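Local coordinates for putative membrane anchored protein (Corynebacterium diphtheriae, PDB 3LSO) that is of unknown function but is probably a secreted, membrane-attached protein that carries a series of all-beta domains outside the cell, at residues 194-198 with 262-266; 308-314 with 447-452; 332-338 with 401-407. One frame throughout, in Å; residues are numbered along the deposited sequence.

Overall arrangement
The three contacts follow the elongated, all-beta chain from its middle outwards. Contact 1 is the buried one: two strands of different sheets face each other through apolar side chains, without hydrogen bonds between them. Contacts 2 and 3, about 29 Å apart between centres, are both partly buried and reach the same mixed sheet, and in both the backbones are hydrogen-bonded. In contact 2 a loop is tied to a turn and the strand after it, starting a parallel pairing; in contact 3, farthest from the centre of the chain, a short strand pairs antiparallel with strand 335-343, where side chains add an aromatic pair and an arginine-serine bond. Contact 1 comes about 12 Å from contact 2 at the nearest atoms.

Contact 1: 194-198 with 262-266; sequences GLTIT and ITARF
L195 and I197 lie on the same side of their segment and come down on strand 262-266 on either side of A264, whose methyl sits between them. L195 brings CD2 to within 3.8 Å of A264 CB, and I197 reaches the same methyl with CD1, at 3.6 Å from A264 CB. The isoleucine does this with an extended CG1 branch: chi1 of -65° sets CG1 opposite the carbonyl carbon, and chi2 of -164° carries CD1 straight on, until it also lies 4.2 Å from I262 CG2. L195 works with both its methyls. While CD2 rests over the backbone between A264 and F266, CD1 is 3.9 Å from F266 CB, and the two side chains cross at about a right angle. The leucine meets the root of the phenylalanine and not its ring, because F266 has CG standing opposite its own backbone N, which sends the ring elsewhere. The two backbones are too far apart to pair: the axes of strands 196-198 and 262-266 approach to 7.8 Å, with 132° between their directions. This is the face-to-face packing of a beta sandwich. Strand 196-198 is an outermost strand of a three-stranded antiparallel sheet, strand 258-267 an inner strand of a five-stranded mixed one, and the side chains between them fill the interior of the domain. I262 starts toward I197, but only its CG2 branch stays in this contact; the side chain otherwise packs on I211 and I282. T263 and R265 alternate onto the other face of their strand, where R265 forms a salt bridge with D277 and T263 is hydrogen-bonded to E279.

Contact 2: 308-314 with 447-452; sequences TSLLKPA and PETAFE
T308 holds OG1 between its own backbone N and carbonyl carbon (chi1 60°), a setting that lays the hydroxyl against the backbone of A450. OG1 donates to A450 O at 2.8 Å, in the carbonyl plane and on a lone pair, while T308 N binds E448 O at 2.9 Å from above that carbonyl's plane. A450 O has a second donor in A314 N, 3.1 Å away and tilted from the plane, so one oxygen ties together both ends of the loop 308-314. F451 also has CG in the crowded position (chi1 67°); its CB stays 4.0 Å from A314 CB, but the ring leads away to Y427 and I303. The loop ends by becoming a strand: A314 and F451 form a parallel beta bridge, completed by E452 N donating to A314 O at 2.9 Å, nearly along the C=O axis. On the other segment, a type I turn from P447 to A450 rounds a corner in the broken strand 440-453. P313 lies at a slant across the extended E452 chain, with P313 CG 3.9 Å from E452 OE1, and that carboxylate oxygen is hydrogen-bonded to S259 OG. P313 CB meanwhile faces A450 CB at 4.3 Å. Within the loop, S309 OG accepts from K312 N, an ST motif.

Contact 3: 332-338 with 401-407; sequences KAPIRVY and SYSVVDT
Y402 presents one face of its ring to Y338, whose edge points into it: an edge-to-face pair with centroids 4.8 Å apart and planes at 71°. Y338 CD1 stands above the Y402 plane, offset toward the rim, and the CA of Y338 lies over that same ring as well, 4.0 Å from the centroid of Y402, in a CH-pi contact. At the edge of the Y402 ring, near its plane, is R336 NH2. The guanidinium of R336 has Y402 CB over the centre of one face and is turned almost perpendicular to the tyrosine ring. In its own plane it gives NH1 to S403 OG at 2.8 Å, with the serine oxygen only 3° out of the guanidinium plane, a bond that should limit the turning of the group. To get there the arginine folds back on itself, bent at both chi2 (-84°) and chi3, bringing NH1 to S403. S401 OG accepts from S403 N, an ST turn. On the opposite side of the pairing, I335 and V404 lie alongside each other, pointing the same way, with I335 CG1 3.6 Å from V404 CB, and V337 slants across V404, V337 CG2 to V404 CG2 3.9 Å. Between the backbones run three bonds: V404 N to I335 O at 2.7 Å, I335 N to V404 O at 3.2 Å and V337 N to Y402 O at 3.0 Å. Y378 meets both tyrosine rings, its backbone N hydrogen-bonded to Y402 OH, and Y434 adds another ring against Y338. The whole is a short antiparallel ladder, I335-V404 a hydrogen-bonded pair and R336-S403 a non-hydrogen-bonded one, added to one edge of strand 335-343 beside a tyrosine cluster.

Contact 1: 194-198 with 262-266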
ATOM      1  N   GLY B 194       6.728   7.142   2.539  1.00 35.24           N
ATOM      2  CA  GLY B 194       7.080   7.879   1.323  1.00 35.68           C
ATOM      3  C   GLY B 194       5.886   8.677   0.833  1.00 36.26           C
ATOM      4  O   GLY B 194       4.969   8.962   1.610  1.00 36.42           O
ATOM      5  N   LEU B 195       5.887   9.040  -0.447  1.00 36.20           N
ATOM      6  CA  LEU B 195       4.786   9.795  -1.001  1.00 36.45           C
ATOM      7  C   LEU B 195       3.705   8.863  -1.458  1.00 36.56           C
ATOM      8  O   LEU B 195       3.990   7.818  -2.031  1.00 36.97           O
ATOM      9  CB  LEU B 195       5.238  10.606  -2.199  1.00 36.76           C
ATOM     10  CG  LEU B 195       6.027  11.888  -1.949  1.00 37.31           C
ATOM     11  CD1 LEU B 195       7.383  11.549  -1.362  1.00 37.94           C
ATOM     12  CD2 LEU B 195       6.197  12.665  -3.246  1.00 36.87           C
ATOM     13  N   THR B 196       2.461   9.255  -1.208  1.00 36.54           N
ATOM     14  CA  THR B 196       1.297   8.524  -1.697  1.00 36.27           C
ATOM     15  C   THR B 196       0.534   9.449  -2.642  1.00 36.32           C
ATOM     16  O   THR B 196       0.521  10.672  -2.467  1.00 36.25           O
ATOM     17  CB  THR B 196       0.392   8.058  -0.543  1.00 36.41           C
ATOM     18  OG1 THR B 196      -0.276   9.188   0.032  1.00 36.49           O
ATOM     19  CG2 THR B 196       1.211   7.340   0.550  1.00 35.67           C
ATOM     20  N   ILE B 197      -0.092   8.861  -3.652  1.00 36.19           N
ATOM     21  CA  ILE B 197      -0.690   9.638  -4.728  1.00 35.94           C
ATOM     22  C   ILE B 197      -2.203   9.489  -4.743  1.00 36.15           C
ATOM     23  O   ILE B 197      -2.736   8.411  -4.479  1.00 36.45           O
ATOM     24  CB  ILE B 197      -0.121   9.217  -6.083  1.00 35.67           C
ATOM     25  CG1 ILE B 197       1.365   9.556  -6.156  1.00 35.17           C
ATOM     26  CG2 ILE B 197      -0.865   9.894  -7.216  1.00 36.35           C
ATOM     27  CD1 ILE B 197       1.929   9.529  -7.553  1.00 35.73           C
ATOM     28  N   THR B 198      -2.896  10.575  -5.047  1.00 35.98           N
ATOM     29  CA  THR B 198      -4.343  10.522  -5.160  1.00 35.85           C
ATOM     30  C   THR B 198      -4.738  10.904  -6.563  1.00 35.46           C
ATOM     31  O   THR B 198      -4.428  12.000  -7.047  1.00 35.74           O
ATOM     32  CB  THR B 198      -5.041  11.409  -4.115  1.00 35.94           C
ATOM     33  OG1 THR B 198      -4.688  10.931  -2.814  1.00 36.27           O
ATOM     34  CG2 THR B 198      -6.567  11.354  -4.278  1.00 35.83           C
ATOM     35  N   ILE B 262       1.677   7.701 -13.242  1.00 27.63           N
ATOM     36  CA  ILE B 262       1.918   8.947 -12.555  1.00 27.41           C
ATOM     37  C   ILE B 262       2.966   8.689 -11.497  1.00 28.49           C
ATOM     38  O   ILE B 262       2.889   7.699 -10.743  1.00 28.19           O
ATOM     39  CB  ILE B 262       0.640   9.490 -11.901  1.00 27.24           C
ATOM     40  CG1 ILE B 262      -0.535   9.457 -12.889  1.00 27.01           C
ATOM     41  CG2 ILE B 262       0.854  10.895 -11.361  1.00 25.28           C
ATOM     42  CD1 ILE B 262      -0.296  10.249 -14.187  1.00 26.97           C
ATOM     43  N   THR B 263       3.962   9.573 -11.462  1.00 29.33           N
ATOM     44  CA  THR B 263       5.023   9.479 -10.480  1.00 29.88           C
ATOM     45  C   THR B 263       5.123  10.808  -9.765  1.00 30.68           C
ATOM     46  O   THR B 263       5.014  11.872 -10.404  1.00 31.75           O
ATOM     47  CB  THR B 263       6.349   9.085 -11.133  1.00 29.75           C
ATOM     48  OG1 THR B 263       6.158   7.868 -11.878  1.00 29.76           O
ATOM     49  CG2 THR B 263       7.412   8.848 -10.074  1.00 29.54           C
ATOM     50  N   ALA B 264       5.271  10.745  -8.441  1.00 30.64           N
ATOM     51  CA  ALA B 264       5.465  11.928  -7.604  1.00 30.79           C
ATOM     52  C   ALA B 264       6.814  11.793  -6.938  1.00 31.09           C
ATOM     53  O   ALA B 264       7.161  10.707  -6.432  1.00 31.25           O
ATOM     54  CB  ALA B 264       4.380  12.035  -6.554  1.00 30.47           C
ATOM     55  N   ARG B 265       7.566  12.894  -6.942  1.00 31.01           N
ATOM     56  CA  ARG B 265       8.934  12.909  -6.442  1.00 31.06           C
ATOM     57  C   ARG B 265       9.134  14.131  -5.569  1.00 31.44           C
ATOM     58  O   ARG B 265       8.852  15.254  -5.990  1.00 31.67           O
ATOM     59  CB  ARG B 265       9.922  12.930  -7.605  1.00 30.64           C
ATOM     60  CG  ARG B 265      11.326  13.310  -7.190  1.00 31.01           C
ATOM     61  CD  ARG B 265      12.358  12.993  -8.247  1.00 30.72           C
ATOM     62  NE  ARG B 265      12.562  11.557  -8.358  1.00 31.84           N
ATOM     63  CZ  ARG B 265      13.284  10.976  -9.308  1.00 32.27           C
ATOM     64  NH1 ARG B 265      13.890  11.712 -10.227  1.00 32.74           N
ATOM     65  NH2 ARG B 265      13.401   9.655  -9.341  1.00 31.92           N
ATOM     66  N   PHE B 266       9.620  13.909  -4.350  1.00 31.94           N
ATOM     67  CA  PHE B 266       9.897  15.003  -3.412  1.00 32.08           C
ATOM     68  C   PHE B 266      11.240  15.686  -3.703  1.00 32.40           C
ATOM     69  O   PHE B 266      12.271  15.024  -3.849  1.00 32.11           O
ATOM     70  CB  PHE B 266       9.817  14.517  -1.957  1.00 31.62           C
ATOM     71  CG  PHE B 266       9.858  15.620  -0.939  1.00 31.95           C
ATOM     72  CD1 PHE B 266       8.785  16.497  -0.793  1.00 32.41           C
ATOM     73  CD2 PHE B 266      10.969  15.780  -0.108  1.00 32.29           C
ATOM     74  CE1 PHE B 266       8.819  17.529   0.164  1.00 32.48           C
ATOM     75  CE2 PHE B 266      11.012  16.805   0.857  1.00 31.91           C
ATOM     76  CZ  PHE B 266       9.934  17.680   0.993  1.00 32.06           C
TER

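Contact 2: 308-314 with 447-452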
ATOM      1  N   THR B 308     -13.100  -8.324 -18.300  1.00 17.56           N
ATOM      2  CA  THR B 308     -11.868  -7.645 -17.950  1.00 17.21           C
ATOM      3  C   THR B 308     -12.250  -6.408 -17.152  1.00 18.04           C
ATOM      4  O   THR B 308     -13.335  -6.349 -16.601  1.00 19.14           O
ATOM      5  CB  THR B 308     -11.076  -7.304 -19.179  1.00 16.85           C
ATOM      6  OG1 THR B 308     -11.860  -6.438 -20.006  1.00 16.57           O
ATOM      7  CG2 THR B 308     -10.743  -8.565 -19.924  1.00 13.93           C
ATOM      8  N   SER B 309     -11.382  -5.420 -17.072  1.00 18.20           N
ATOM      9  CA  SER B 309     -11.704  -4.213 -16.343  1.00 18.58           C
ATOM     10  C   SER B 309     -10.727  -3.196 -16.875  1.00 19.63           C
ATOM     11  O   SER B 309      -9.780  -3.567 -17.565  1.00 19.90           O
ATOM     12  CB  SER B 309     -11.480  -4.429 -14.862  1.00 18.42           C
ATOM     13  OG  SER B 309     -10.091  -4.563 -14.577  1.00 18.71           O
ATOM     14  N   LEU B 310     -10.912  -1.919 -16.571  1.00 20.47           N
ATOM     15  CA  LEU B 310      -9.974  -0.942 -17.125  1.00 21.54           C
ATOM     16  C   LEU B 310      -8.677  -0.830 -16.349  1.00 21.56           C
ATOM     17  O   LEU B 310      -7.702  -0.305 -16.874  1.00 22.46           O
ATOM     18  CB  LEU B 310     -10.619   0.425 -17.417  1.00 21.76           C
ATOM     19  CG  LEU B 310     -11.818   0.808 -16.562  1.00 23.48           C
ATOM     20  CD1 LEU B 310     -11.305   1.325 -15.221  1.00 26.56           C
ATOM     21  CD2 LEU B 310     -12.677   1.838 -17.243  1.00 23.68           C
ATOM     22  N   LEU B 311      -8.638  -1.352 -15.127  1.00 21.68           N
ATOM     23  CA  LEU B 311      -7.378  -1.385 -14.384  1.00 21.78           C
ATOM     24  C   LEU B 311      -6.490  -2.447 -15.020  1.00 21.66           C
ATOM     25  O   LEU B 311      -5.272  -2.286 -15.103  1.00 21.60           O
ATOM     26  CB  LEU B 311      -7.605  -1.659 -12.880  1.00 22.09           C
ATOM     27  N   LYS B 312      -7.132  -3.507 -15.508  1.00 21.45           N
ATOM     28  CA  LYS B 312      -6.454  -4.599 -16.205  1.00 21.07           C
ATOM     29  C   LYS B 312      -7.200  -5.027 -17.489  1.00 20.93           C
ATOM     30  O   LYS B 312      -7.956  -6.010 -17.487  1.00 21.21           O
ATOM     31  CB  LYS B 312      -6.362  -5.785 -15.278  1.00 20.96           C
ATOM     32  CG  LYS B 312      -5.421  -6.815 -15.770  1.00 22.83           C
ATOM     33  CD  LYS B 312      -5.693  -8.130 -15.107  1.00 25.29           C
ATOM     34  CE  LYS B 312      -4.728  -9.153 -15.652  1.00 25.54           C
ATOM     35  NZ  LYS B 312      -5.452 -10.428 -15.596  1.00 26.20           N
ATOM     36  N   PRO B 313      -7.013  -4.295 -18.596  1.00 20.31           N
ATOM     37  CA  PRO B 313      -7.786  -4.692 -19.767  1.00 19.82           C
ATOM     38  C   PRO B 313      -7.226  -5.912 -20.448  1.00 19.66           C
ATOM     39  O   PRO B 313      -6.072  -6.290 -20.207  1.00 19.84           O
ATOM     40  CB  PRO B 313      -7.653  -3.497 -20.705  1.00 19.78           C
ATOM     41  CG  PRO B 313      -7.039  -2.399 -19.884  1.00 20.04           C
ATOM     42  CD  PRO B 313      -6.270  -3.043 -18.806  1.00 20.08           C
ATOM     43  N   ALA B 314      -8.042  -6.521 -21.299  1.00 19.36           N
ATOM     44  CA  ALA B 314      -7.566  -7.585 -22.168  1.00 19.46           C
ATOM     45  C   ALA B 314      -6.410  -7.049 -22.998  1.00 19.62           C
ATOM     46  O   ALA B 314      -6.491  -5.956 -23.544  1.00 20.20           O
ATOM     47  CB  ALA B 314      -8.683  -8.076 -23.060  1.00 18.86           C
ATOM     48  N   PRO B 447     -17.161  -1.716 -18.898  1.00 17.29           N
ATOM     49  CA  PRO B 447     -15.741  -1.851 -18.560  1.00 16.62           C
ATOM     50  C   PRO B 447     -15.314  -3.300 -18.546  1.00 16.17           C
ATOM     51  O   PRO B 447     -14.134  -3.560 -18.503  1.00 16.31           O
ATOM     52  CB  PRO B 447     -15.645  -1.296 -17.126  1.00 16.87           C
ATOM     53  CG  PRO B 447     -16.881  -0.495 -16.913  1.00 17.17           C
ATOM     54  CD  PRO B 447     -17.941  -1.081 -17.819  1.00 17.10           C
ATOM     55  N   GLU B 448     -16.253  -4.241 -18.563  1.00 15.63           N
ATOM     56  CA  GLU B 448     -15.863  -5.651 -18.532  1.00 15.20           C
ATOM     57  C   GLU B 448     -15.484  -6.135 -19.931  1.00 14.85           C
ATOM     58  O   GLU B 448     -15.070  -7.293 -20.093  1.00 15.55           O
ATOM     59  CB  GLU B 448     -16.947  -6.546 -17.932  1.00 15.11           C
ATOM     60  CG  GLU B 448     -17.155  -6.367 -16.445  1.00 15.82           C
ATOM     61  CD  GLU B 448     -17.855  -5.059 -16.065  1.00 19.34           C
ATOM     62  OE1 GLU B 448     -18.170  -4.219 -16.948  1.00 20.66           O
ATOM     63  OE2 GLU B 448     -18.090  -4.860 -14.855  1.00 21.42           O
ATOM     64  N   THR B 449     -15.605  -5.256 -20.927  1.00 13.05           N
ATOM     65  CA  THR B 449     -15.193  -5.590 -22.273  1.00 12.38           C
ATOM     66  C   THR B 449     -13.920  -4.832 -22.673  1.00 11.83           C
ATOM     67  O   THR B 449     -13.470  -4.897 -23.813  1.00 11.79           O
ATOM     68  CB  THR B 449     -16.342  -5.329 -23.294  1.00 13.18           C
ATOM     69  OG1 THR B 449     -16.536  -3.916 -23.501  1.00 13.53           O
ATOM     70  CG2 THR B 449     -17.647  -5.980 -22.804  1.00 12.08           C
ATOM     71  N   ALA B 450     -13.321  -4.120 -21.722  1.00 10.44           N
ATOM     72  CA  ALA B 450     -12.208  -3.214 -22.054  1.00  8.76           C
ATOM     73  C   ALA B 450     -10.981  -3.946 -22.597  1.00  6.94           C
ATOM     74  O   ALA B 450     -10.628  -5.003 -22.076  1.00  7.95           O
ATOM     75  CB  ALA B 450     -11.816  -2.403 -20.832  1.00  8.82           C
ATOM     76  N   PHE B 451     -10.322  -3.376 -23.598  1.00  3.61           N
ATOM     77  CA  PHE B 451      -9.058  -3.914 -24.061  1.00  2.00           C
ATOM     78  C   PHE B 451      -8.063  -2.798 -24.290  1.00  2.00           C
ATOM     79  O   PHE B 451      -8.454  -1.664 -24.523  1.00  2.00           O
ATOM     80  CB  PHE B 451      -9.247  -4.766 -25.319  1.00  2.00           C
ATOM     81  CG  PHE B 451      -9.694  -3.994 -26.549  1.00  2.00           C
ATOM     82  CD1 PHE B 451      -8.765  -3.408 -27.399  1.00  2.00           C
ATOM     83  CD2 PHE B 451     -11.031  -3.901 -26.875  1.00  2.00           C
ATOM     84  CE1 PHE B 451      -9.151  -2.733 -28.512  1.00  2.00           C
ATOM     85  CE2 PHE B 451     -11.427  -3.221 -27.999  1.00  2.00           C
ATOM     86  CZ  PHE B 451     -10.483  -2.638 -28.817  1.00  2.00           C
ATOM     87  N   GLU B 452      -6.776  -3.116 -24.202  1.00  2.00           N
ATOM     88  CA  GLU B 452      -5.745  -2.128 -24.464  1.00  2.00           C
ATOM     89  C   GLU B 452      -4.930  -2.536 -25.666  1.00  2.00           C
ATOM     90  O   GLU B 452      -4.530  -3.679 -25.779  1.00  2.00           O
ATOM     91  CB  GLU B 452      -4.833  -1.913 -23.250  1.00  2.00           C
ATOM     92  CG  GLU B 452      -4.114  -0.553 -23.261  1.00  2.00           C
ATOM     93  CD  GLU B 452      -3.330  -0.219 -21.987  1.00  2.00           C
ATOM     94  OE1 GLU B 452      -3.624  -0.779 -20.909  1.00  2.00           O
ATOM     95  OE2 GLU B 452      -2.408   0.626 -22.079  1.00  2.00           O
TER

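Contact 3: 332-338 with 401-407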
ATOM      1  N   LYS B 332     -35.557  -5.553 -11.527  1.00 19.71           N
ATOM      2  CA  LYS B 332     -36.698  -6.258 -10.956  1.00 19.95           C
ATOM      3  C   LYS B 332     -37.314  -7.025 -12.093  1.00 19.41           C
ATOM      4  O   LYS B 332     -36.856  -6.917 -13.196  1.00 20.37           O
ATOM      5  CB  LYS B 332     -37.711  -5.243 -10.416  1.00 20.54           C
ATOM      6  CG  LYS B 332     -38.203  -4.264 -11.512  1.00 22.64           C
ATOM      7  CD  LYS B 332     -39.256  -3.258 -11.015  1.00 26.07           C
ATOM      8  CE  LYS B 332     -40.051  -2.666 -12.198  1.00 27.22           C
ATOM      9  NZ  LYS B 332     -40.458  -1.255 -11.930  1.00 28.50           N
ATOM     10  N   ALA B 333     -38.366  -7.785 -11.856  1.00 19.25           N
ATOM     11  CA  ALA B 333     -39.127  -8.344 -12.970  1.00 18.72           C
ATOM     12  C   ALA B 333     -40.644  -8.208 -12.739  1.00 18.58           C
ATOM     13  O   ALA B 333     -41.123  -8.322 -11.599  1.00 18.40           O
ATOM     14  CB  ALA B 333     -38.739  -9.781 -13.198  1.00 18.81           C
ATOM     15  N   PRO B 334     -41.414  -7.969 -13.815  1.00 18.16           N
ATOM     16  CA  PRO B 334     -41.032  -7.865 -15.210  1.00 17.89           C
ATOM     17  C   PRO B 334     -40.560  -6.465 -15.613  1.00 18.29           C
ATOM     18  O   PRO B 334     -40.825  -5.486 -14.922  1.00 18.85           O
ATOM     19  CB  PRO B 334     -42.335  -8.159 -15.919  1.00 17.58           C
ATOM     20  CG  PRO B 334     -43.366  -7.564 -15.023  1.00 17.03           C
ATOM     21  CD  PRO B 334     -42.875  -7.843 -13.647  1.00 18.02           C
ATOM     22  N   ILE B 335     -39.857  -6.375 -16.730  1.00 18.07           N
ATOM     23  CA  ILE B 335     -39.512  -5.096 -17.299  1.00 17.74           C
ATOM     24  C   ILE B 335     -39.734  -5.230 -18.798  1.00 17.41           C
ATOM     25  O   ILE B 335     -39.922  -6.350 -19.300  1.00 17.34           O
ATOM     26  CB  ILE B 335     -38.041  -4.692 -17.011  1.00 17.73           C
ATOM     27  CG1 ILE B 335     -37.070  -5.658 -17.677  1.00 18.19           C
ATOM     28  CG2 ILE B 335     -37.782  -4.627 -15.529  1.00 17.99           C
ATOM     29  CD1 ILE B 335     -35.601  -5.227 -17.609  1.00 20.08           C
ATOM     30  N   ARG B 336     -39.708  -4.092 -19.498  1.00 16.65           N
ATOM     31  CA  ARG B 336     -39.897  -4.043 -20.950  1.00 15.74           C
ATOM     32  C   ARG B 336     -38.635  -3.601 -21.612  1.00 15.68           C
ATOM     33  O   ARG B 336     -38.129  -2.533 -21.283  1.00 15.62           O
ATOM     34  CB  ARG B 336     -40.994  -3.060 -21.273  1.00 15.45           C
ATOM     35  CG  ARG B 336     -42.267  -3.351 -20.488  1.00 13.19           C
ATOM     36  CD  ARG B 336     -43.072  -4.424 -21.212  1.00 11.08           C
ATOM     37  NE  ARG B 336     -43.610  -3.923 -22.486  1.00  9.36           N
ATOM     38  CZ  ARG B 336     -44.240  -4.686 -23.359  1.00  8.75           C
ATOM     39  NH1 ARG B 336     -44.400  -5.989 -23.082  1.00  8.59           N
ATOM     40  NH2 ARG B 336     -44.715  -4.159 -24.483  1.00  6.41           N
ATOM     41  N   VAL B 337     -38.112  -4.438 -22.516  1.00 15.64           N
ATOM     42  CA  VAL B 337     -36.892  -4.144 -23.267  1.00 15.42           C
ATOM     43  C   VAL B 337     -37.184  -4.373 -24.738  1.00 16.36           C
ATOM     44  O   VAL B 337     -37.659  -5.440 -25.131  1.00 17.06           O
ATOM     45  CB  VAL B 337     -35.712  -5.071 -22.845  1.00 15.59           C
ATOM     46  CG1 VAL B 337     -34.516  -4.952 -23.803  1.00 13.36           C
ATOM     47  CG2 VAL B 337     -35.263  -4.805 -21.413  1.00 15.61           C
ATOM     48  N   TYR B 338     -36.880  -3.376 -25.553  1.00 16.73           N
ATOM     49  CA  TYR B 338     -37.127  -3.438 -26.976  1.00 16.48           C
ATOM     50  C   TYR B 338     -35.894  -3.851 -27.763  1.00 16.88           C
ATOM     51  O   TYR B 338     -35.929  -4.898 -28.377  1.00 17.77           O
ATOM     52  CB  TYR B 338     -37.654  -2.091 -27.456  1.00 16.33           C
ATOM     53  CG  TYR B 338     -38.698  -1.510 -26.529  1.00 17.51           C
ATOM     54  CD1 TYR B 338     -39.797  -2.283 -26.135  1.00 14.68           C
ATOM     55  CD2 TYR B 338     -38.599  -0.191 -26.039  1.00 18.56           C
ATOM     56  CE1 TYR B 338     -40.761  -1.798 -25.303  1.00 13.09           C
ATOM     57  CE2 TYR B 338     -39.590   0.313 -25.179  1.00 18.15           C
ATOM     58  CZ  TYR B 338     -40.669  -0.528 -24.826  1.00 16.37           C
ATOM     59  OH  TYR B 338     -41.677  -0.113 -23.998  1.00 17.41           O
ATOM     60  N   SER B 401     -43.066 -11.381 -26.864  1.00 14.90           N
ATOM     61  CA  SER B 401     -43.315 -10.145 -26.170  1.00 14.15           C
ATOM     62  C   SER B 401     -42.018  -9.455 -25.775  1.00 14.04           C
ATOM     63  O   SER B 401     -41.000 -10.110 -25.513  1.00 13.88           O
ATOM     64  CB  SER B 401     -44.152 -10.394 -24.921  1.00 14.24           C
ATOM     65  OG  SER B 401     -44.266  -9.201 -24.158  1.00 15.78           O
ATOM     66  N   TYR B 402     -42.086  -8.128 -25.716  1.00 13.58           N
ATOM     67  CA  TYR B 402     -41.016  -7.290 -25.180  1.00 12.96           C
ATOM     68  C   TYR B 402     -40.898  -7.390 -23.650  1.00 12.71           C
ATOM     69  O   TYR B 402     -40.082  -6.676 -23.030  1.00 13.21           O
ATOM     70  CB  TYR B 402     -41.264  -5.813 -25.536  1.00 12.81           C
ATOM     71  CG  TYR B 402     -40.921  -5.388 -26.952  1.00 12.20           C
ATOM     72  CD1 TYR B 402     -39.807  -5.893 -27.594  1.00 12.17           C
ATOM     73  CD2 TYR B 402     -41.707  -4.466 -27.639  1.00 10.60           C
ATOM     74  CE1 TYR B 402     -39.473  -5.507 -28.864  1.00 11.16           C
ATOM     75  CE2 TYR B 402     -41.371  -4.069 -28.907  1.00 11.39           C
ATOM     76  CZ  TYR B 402     -40.249  -4.605 -29.518  1.00 11.96           C
ATOM     77  OH  TYR B 402     -39.866  -4.229 -30.794  1.00 14.52           O
ATOM     78  N   SER B 403     -41.708  -8.227 -23.025  1.00 11.33           N
ATOM     79  CA  SER B 403     -41.589  -8.357 -21.591  1.00 11.12           C
ATOM     80  C   SER B 403     -40.462  -9.309 -21.192  1.00 10.74           C
ATOM     81  O   SER B 403     -40.359 -10.431 -21.688  1.00 10.42           O
ATOM     82  CB  SER B 403     -42.926  -8.767 -20.971  1.00 11.21           C
ATOM     83  OG  SER B 403     -43.773  -7.632 -20.867  1.00 12.58           O
ATOM     84  N   VAL B 404     -39.618  -8.844 -20.281  1.00 10.41           N
ATOM     85  CA  VAL B 404     -38.607  -9.676 -19.674  1.00  9.35           C
ATOM     86  C   VAL B 404     -39.235 -10.189 -18.407  1.00 10.12           C
ATOM     87  O   VAL B 404     -39.549  -9.424 -17.506  1.00 11.18           O
ATOM     88  CB  VAL B 404     -37.372  -8.853 -19.399  1.00  8.68           C
ATOM     89  CG1 VAL B 404     -36.296  -9.683 -18.662  1.00  6.49           C
ATOM     90  CG2 VAL B 404     -36.852  -8.297 -20.718  1.00  7.52           C
ATOM     91  N   VAL B 405     -39.454 -11.483 -18.326  1.00 10.57           N
ATOM     92  CA  VAL B 405     -40.300 -11.969 -17.244  1.00 10.92           C
ATOM     93  C   VAL B 405     -39.547 -12.314 -16.006  1.00 11.82           C
ATOM     94  O   VAL B 405     -40.182 -12.534 -14.973  1.00 13.14           O
ATOM     95  CB  VAL B 405     -41.202 -13.179 -17.634  1.00 10.50           C
ATOM     96  CG1 VAL B 405     -41.971 -12.896 -18.899  1.00 10.09           C
ATOM     97  CG2 VAL B 405     -40.398 -14.435 -17.790  1.00 11.35           C
ATOM     98  N   ASP B 406     -38.222 -12.408 -16.090  1.00 12.62           N
ATOM     99  CA  ASP B 406     -37.394 -12.749 -14.913  1.00 13.74           C
ATOM    100  C   ASP B 406     -36.140 -11.873 -14.858  1.00 13.80           C
ATOM    101  O   ASP B 406     -35.852 -11.165 -15.810  1.00 13.58           O
ATOM    102  CB  ASP B 406     -37.037 -14.244 -14.890  1.00 13.84           C
ATOM    103  CG  ASP B 406     -36.249 -14.690 -16.119  1.00 16.53           C
ATOM    104  OD1 ASP B 406     -35.345 -13.938 -16.574  1.00 18.34           O
ATOM    105  OD2 ASP B 406     -36.523 -15.805 -16.636  1.00 18.49           O
ATOM    106  N   THR B 407     -35.388 -11.920 -13.765  1.00 14.05           N
ATOM    107  CA  THR B 407     -34.183 -11.083 -13.671  1.00 14.60           C
ATOM    108  C   THR B 407     -32.914 -11.720 -14.260  1.00 14.96           C
ATOM    109  O   THR B 407     -31.797 -11.318 -13.910  1.00 15.37           O
ATOM    110  CB  THR B 407     -33.854 -10.699 -12.227  1.00 14.24           C
ATOM    111  OG1 THR B 407     -33.550 -11.889 -11.502  1.00 14.51           O
ATOM    112  CG2 THR B 407     -35.013  -9.998 -11.570  1.00 14.67           C
TER